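Local coordinates for protein M157 (Murid herpesvirus 1, PDB 2NYK) that probably serves as an MHC class I-like viral ligand for Ly49 receptors of natural killer cells, at residues Q173-N178 / S200-T205. The protein carries 1 engineered substitution. Residues are numbered along the deposited sequence; the frame is centred on the assembly and turned at random.
Sequences QLAYMN and SNVPFT. With FUC (alpha-L-fucopyranose), chain B; NAG (2-acetamido-2-deoxy-beta-D-glucopyranose), chain C; NAG (2-acetamido-2-deoxy-beta-D-glucopyranose), chain D.
Leu174 and Ala175 meet Ser200 and Val202 in a small, partly buried contact without any hydrogen bond across it, at the junction between the helical platform and the immunoglobulin-like domain of this MHC class I-like fold. Residues 173-178 carry the chain out of helix 157-173 through a type I turn, closed by Tyr176 N on Gln173 O, while 200-205 leads into the edge strand 204-208. Ala175 is the centre: Ala175 CB lies 3.6 Å from Val202 CG2. The same methyl, Ala175 CB, is 3.5 Å from Ser200 OG, and alanine, with no side-chain atom beyond CB, fits between the two. Beside it, Leu174 brings CB to within 3.9 Å of Ser200 CB, and the side chain also touches Ile62 and Arg199. Serine suits its place because OG, anti to the backbone N (chi1 179°), accepts from Val202 N at 3.1 Å, forming an ST turn that bends the loop, and also hydrogen-bonds Leu171 O near the end of the helix. Val202, branched at CB, lays one methyl against Ala175 and also touches Ser245.

The other side of the turn belongs to sugar. Asn178 ND2 is bonded to the first N-acetylglucosamine, and the fucose lies over one face of the Tyr176 ring, its C5 3.7 Å above the plane and offset toward the rim; Gln173 CA lies over the centre of the opposite face. Met177 N donates to fucose O3 at 2.8 Å, a bond that helps hold the sugar over the ring face.

Across the segments the chemistry is thus van der Waals contact with one apolar pair, Ala175 and Val202. Polar links, such as Ala175 O to Trp249 and Ser200 OG to Leu171 O, run beside this packing and not through it.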
ATOM      1  N   GLN A 173      -0.606 -12.516  -5.731  1.00 28.79           N
ATOM      2  CA  GLN A 173      -1.294 -13.804  -5.570  1.00 29.28           C
ATOM      3  C   GLN A 173      -2.173 -13.902  -4.314  1.00 28.24           C
ATOM      4  O   GLN A 173      -3.187 -14.578  -4.311  1.00 27.55           O
ATOM      5  CB  GLN A 173      -0.287 -14.935  -5.624  1.00 29.95           C
ATOM      6  CG  GLN A 173       0.449 -14.962  -6.962  1.00 33.78           C
ATOM      7  CD  GLN A 173       1.250 -16.212  -7.157  1.00 38.75           C
ATOM      8  OE1 GLN A 173       2.000 -16.624  -6.272  1.00 40.30           O
ATOM      9  NE2 GLN A 173       1.115 -16.824  -8.337  1.00 40.74           N
ATOM     10  N   LEU A 174      -1.776 -13.194  -3.263  1.00 27.34           N
ATOM     11  CA  LEU A 174      -2.546 -13.134  -2.017  1.00 26.43           C
ATOM     12  C   LEU A 174      -3.803 -12.284  -2.167  1.00 25.66           C
ATOM     13  O   LEU A 174      -4.680 -12.282  -1.298  1.00 25.16           O
ATOM     14  CB  LEU A 174      -1.668 -12.595  -0.903  1.00 25.82           C
ATOM     15  CG  LEU A 174      -0.594 -13.574  -0.414  1.00 26.27           C
ATOM     16  CD1 LEU A 174       0.366 -12.907   0.553  1.00 24.94           C
ATOM     17  CD2 LEU A 174      -1.252 -14.783   0.206  1.00 24.83           C
ATOM     18  N   ALA A 175      -3.852 -11.549  -3.268  1.00 25.41           N
ATOM     19  CA  ALA A 175      -4.968 -10.670  -3.599  1.00 25.58           C
ATOM     20  C   ALA A 175      -6.018 -11.402  -4.439  1.00 25.88           C
ATOM     21  O   ALA A 175      -7.105 -10.871  -4.687  1.00 25.64           O
ATOM     22  CB  ALA A 175      -4.443  -9.450  -4.352  1.00 25.02           C
ATOM     23  N   TYR A 176      -5.698 -12.617  -4.875  1.00 27.11           N
ATOM     24  CA  TYR A 176      -6.634 -13.423  -5.674  1.00 28.04           C
ATOM     25  C   TYR A 176      -7.900 -13.720  -4.897  1.00 28.28           C
ATOM     26  O   TYR A 176      -7.891 -13.750  -3.668  1.00 27.53           O
ATOM     27  CB  TYR A 176      -5.984 -14.737  -6.125  1.00 28.99           C
ATOM     28  CG  TYR A 176      -4.891 -14.573  -7.162  1.00 30.72           C
ATOM     29  CD1 TYR A 176      -4.640 -13.338  -7.742  1.00 33.14           C
ATOM     30  CD2 TYR A 176      -4.136 -15.657  -7.574  1.00 32.40           C
ATOM     31  CE1 TYR A 176      -3.646 -13.178  -8.694  1.00 34.49           C
ATOM     32  CE2 TYR A 176      -3.143 -15.513  -8.532  1.00 36.57           C
ATOM     33  CZ  TYR A 176      -2.906 -14.266  -9.086  1.00 36.30           C
ATOM     34  OH  TYR A 176      -1.930 -14.108 -10.040  1.00 40.18           O
ATOM     35  N   MET A 177      -8.996 -13.950  -5.618  1.00 28.68           N
ATOM     36  CA  MET A 177     -10.273 -14.252  -4.991  1.00 29.44           C
ATOM     37  C   MET A 177     -10.181 -15.464  -4.053  1.00 29.22           C
ATOM     38  O   MET A 177     -10.712 -15.450  -2.945  1.00 29.02           O
ATOM     39  CB  MET A 177     -11.334 -14.491  -6.074  1.00 30.31           C
ATOM     40  CG  MET A 177     -12.767 -14.479  -5.586  1.00 31.74           C
ATOM     41  SD  MET A 177     -13.923 -14.971  -6.880  1.00 36.47           S
ATOM     42  CE  MET A 177     -13.577 -13.782  -8.180  1.00 34.42           C
ATOM     43  N   ASN A 178      -9.490 -16.499  -4.503  1.00 30.13           N
ATOM     44  CA  ASN A 178      -9.391 -17.740  -3.735  1.00 32.05           C
ATOM     45  C   ASN A 178      -8.423 -17.680  -2.540  1.00 31.56           C
ATOM     46  O   ASN A 178      -8.230 -18.680  -1.872  1.00 31.94           O
ATOM     47  CB  ASN A 178      -9.059 -18.936  -4.648  1.00 32.77           C
ATOM     48  CG  ASN A 178      -7.773 -18.742  -5.451  1.00 36.91           C
ATOM     49  OD1 ASN A 178      -6.999 -17.802  -5.216  1.00 37.99           O
ATOM     50  ND2 ASN A 178      -7.539 -19.657  -6.401  1.00 43.05           N
ATOM     51  N   SER A 200      -3.087  -9.466   1.469  1.00 23.01           N
ATOM     52  CA  SER A 200      -2.442  -8.624   0.489  1.00 22.94           C
ATOM     53  C   SER A 200      -2.664  -7.155   0.827  1.00 22.05           C
ATOM     54  O   SER A 200      -3.541  -6.813   1.629  1.00 22.65           O
ATOM     55  CB  SER A 200      -2.972  -8.946  -0.918  1.00 23.38           C
ATOM     56  OG  SER A 200      -2.343  -8.100  -1.878  1.00 24.22           O
ATOM     57  N   ASN A 201      -1.838  -6.286   0.257  1.00 20.58           N
ATOM     58  CA  ASN A 201      -1.991  -4.841   0.427  1.00 20.36           C
ATOM     59  C   ASN A 201      -2.805  -4.256  -0.722  1.00 20.74           C
ATOM     60  O   ASN A 201      -2.976  -3.047  -0.814  1.00 20.05           O
ATOM     61  CB  ASN A 201      -0.630  -4.144   0.521  1.00 17.78           C
ATOM     62  CG  ASN A 201       0.091  -4.098  -0.834  1.00 21.12           C
ATOM     63  OD1 ASN A 201       0.128  -5.121  -1.554  1.00 19.88           O
ATOM     64  ND2 ASN A 201       0.621  -2.920  -1.211  1.00 15.36           N
ATOM     65  N   VAL A 202      -3.287  -5.119  -1.613  1.00 22.37           N
ATOM     66  CA  VAL A 202      -4.084  -4.679  -2.749  1.00 23.62           C
ATOM     67  C   VAL A 202      -5.424  -4.133  -2.234  1.00 23.38           C
ATOM     68  O   VAL A 202      -6.090  -4.789  -1.421  1.00 24.67           O
ATOM     69  CB  VAL A 202      -4.300  -5.846  -3.769  1.00 24.06           C
ATOM     70  CG1 VAL A 202      -5.326  -5.456  -4.794  1.00 24.89           C
ATOM     71  CG2 VAL A 202      -2.971  -6.199  -4.478  1.00 24.49           C
ATOM     72  N   PRO A 203      -5.792  -2.905  -2.642  1.00 23.23           N
ATOM     73  CA  PRO A 203      -7.077  -2.389  -2.215  1.00 23.41           C
ATOM     74  C   PRO A 203      -8.295  -3.160  -2.721  1.00 24.11           C
ATOM     75  O   PRO A 203      -8.282  -3.762  -3.802  1.00 22.70           O
ATOM     76  CB  PRO A 203      -7.053  -0.933  -2.724  1.00 24.72           C
ATOM     77  CG  PRO A 203      -5.601  -0.597  -2.801  1.00 21.54           C
ATOM     78  CD  PRO A 203      -5.023  -1.871  -3.365  1.00 22.48           C
ATOM     79  N   PHE A 204      -9.348  -3.181  -1.912  1.00 25.59           N
ATOM     80  CA  PHE A 204     -10.594  -3.837  -2.339  1.00 26.61           C
ATOM     81  C   PHE A 204     -11.754  -3.239  -1.568  1.00 27.85           C
ATOM     82  O   PHE A 204     -11.533  -2.569  -0.548  1.00 28.06           O
ATOM     83  CB  PHE A 204     -10.506  -5.366  -2.124  1.00 26.93           C
ATOM     84  CG  PHE A 204     -10.441  -5.785  -0.677  1.00 26.21           C
ATOM     85  CD1 PHE A 204     -11.607  -6.039   0.042  1.00 25.09           C
ATOM     86  CD2 PHE A 204      -9.204  -5.908  -0.028  1.00 25.26           C
ATOM     87  CE1 PHE A 204     -11.537  -6.400   1.401  1.00 26.76           C
ATOM     88  CE2 PHE A 204      -9.128  -6.279   1.331  1.00 25.12           C
ATOM     89  CZ  PHE A 204     -10.266  -6.534   2.033  1.00 22.81           C
ATOM     90  N   THR A 205     -12.985  -3.462  -2.036  1.00 29.78           N
ATOM     91  CA  THR A 205     -14.161  -2.941  -1.328  1.00 31.31           C
ATOM     92  C   THR A 205     -15.145  -4.061  -1.036  1.00 32.24           C
ATOM     93  O   THR A 205     -15.162  -5.072  -1.730  1.00 32.38           O
ATOM     94  CB  THR A 205     -14.890  -1.799  -2.104  1.00 31.32           C
ATOM     95  OG1 THR A 205     -15.433  -2.324  -3.318  1.00 33.48           O
ATOM     96  CG2 THR A 205     -13.956  -0.666  -2.430  1.00 30.91           C
TER
HETATM   97  C1  FUC B   3      -8.336 -15.823 -10.943  1.00 60.22           C
HETATM   98  C2  FUC B   3      -9.253 -14.885 -10.154  1.00 60.80           C
HETATM   99  C3  FUC B   3      -8.399 -14.069  -9.183  1.00 60.47           C
HETATM  100  C4  FUC B   3      -7.388 -13.239  -9.981  1.00 60.66           C
HETATM  101  C5  FUC B   3      -6.547 -14.172 -10.873  1.00 60.67           C
HETATM  102  C6  FUC B   3      -5.601 -13.404 -11.796  1.00 60.05           C
HETATM  103  O2  FUC B   3     -10.237 -15.611  -9.448  1.00 62.13           O
HETATM  104  O3  FUC B   3      -9.218 -13.276  -8.338  1.00 60.93           O
HETATM  105  O4  FUC B   3      -8.055 -12.271 -10.762  1.00 61.13           O
HETATM  106  O5  FUC B   3      -7.370 -15.050 -11.651  1.00 60.64           O
HETATM  107  C1  NAG C   1      -6.486 -19.334  -7.359  1.00 50.40           C
HETATM  108  C2  NAG C   1      -5.931 -20.712  -7.772  1.00 54.58           C
HETATM  109  C3  NAG C   1      -4.953 -20.587  -8.950  1.00 55.95           C
HETATM  110  C4  NAG C   1      -5.576 -19.815 -10.125  1.00 57.63           C
HETATM  111  C5  NAG C   1      -6.195 -18.506  -9.606  1.00 56.21           C
HETATM  112  C6  NAG C   1      -6.994 -17.771 -10.681  1.00 56.95           C
HETATM  113  C7  NAG C   1      -5.872 -22.456  -6.076  1.00 56.62           C
HETATM  114  C8  NAG C   1      -5.356 -22.814  -4.712  1.00 56.36           C
HETATM  115  N2  NAG C   1      -5.284 -21.412  -6.667  1.00 55.32           N
HETATM  116  O3  NAG C   1      -4.530 -21.867  -9.372  1.00 55.26           O
HETATM  117  O4  NAG C   1      -4.560 -19.559 -11.080  1.00 61.12           O
HETATM  118  O5  NAG C   1      -7.070 -18.751  -8.513  1.00 52.94           O
HETATM  119  O6  NAG C   1      -7.782 -16.801 -10.031  1.00 58.55           O
HETATM  120  O7  NAG C   1      -6.795 -23.110  -6.584  1.00 57.36           O
HETATM  121  C1  NAG D   2      -4.929 -19.958 -12.418  1.00 64.90           C
HETATM  122  C2  NAG D   2      -4.002 -19.228 -13.390  1.00 66.45           C
HETATM  123  C3  NAG D   2      -4.186 -19.699 -14.836  1.00 67.75           C
HETATM  124  C4  NAG D   2      -4.228 -21.226 -14.919  1.00 68.65           C
HETATM  125  C5  NAG D   2      -5.268 -21.770 -13.931  1.00 68.54           C
HETATM  126  C6  NAG D   2      -5.349 -23.300 -13.996  1.00 68.58           C
HETATM  127  C7  NAG D   2      -3.173 -16.950 -13.127  1.00 68.38           C
HETATM  128  C8  NAG D   2      -2.769 -16.114 -14.331  1.00 68.99           C
HETATM  129  N2  NAG D   2      -4.200 -17.789 -13.291  1.00 67.56           N
HETATM  130  O3  NAG D   2      -3.113 -19.218 -15.621  1.00 67.61           O
HETATM  131  O4  NAG D   2      -4.489 -21.633 -16.252  1.00 70.33           O
HETATM  132  O5  NAG D   2      -4.875 -21.359 -12.624  1.00 66.91           O
HETATM  133  O6  NAG D   2      -5.273 -23.842 -12.685  1.00 69.62           O
HETATM  134  O7  NAG D   2      -2.562 -16.840 -12.055  1.00 68.43           O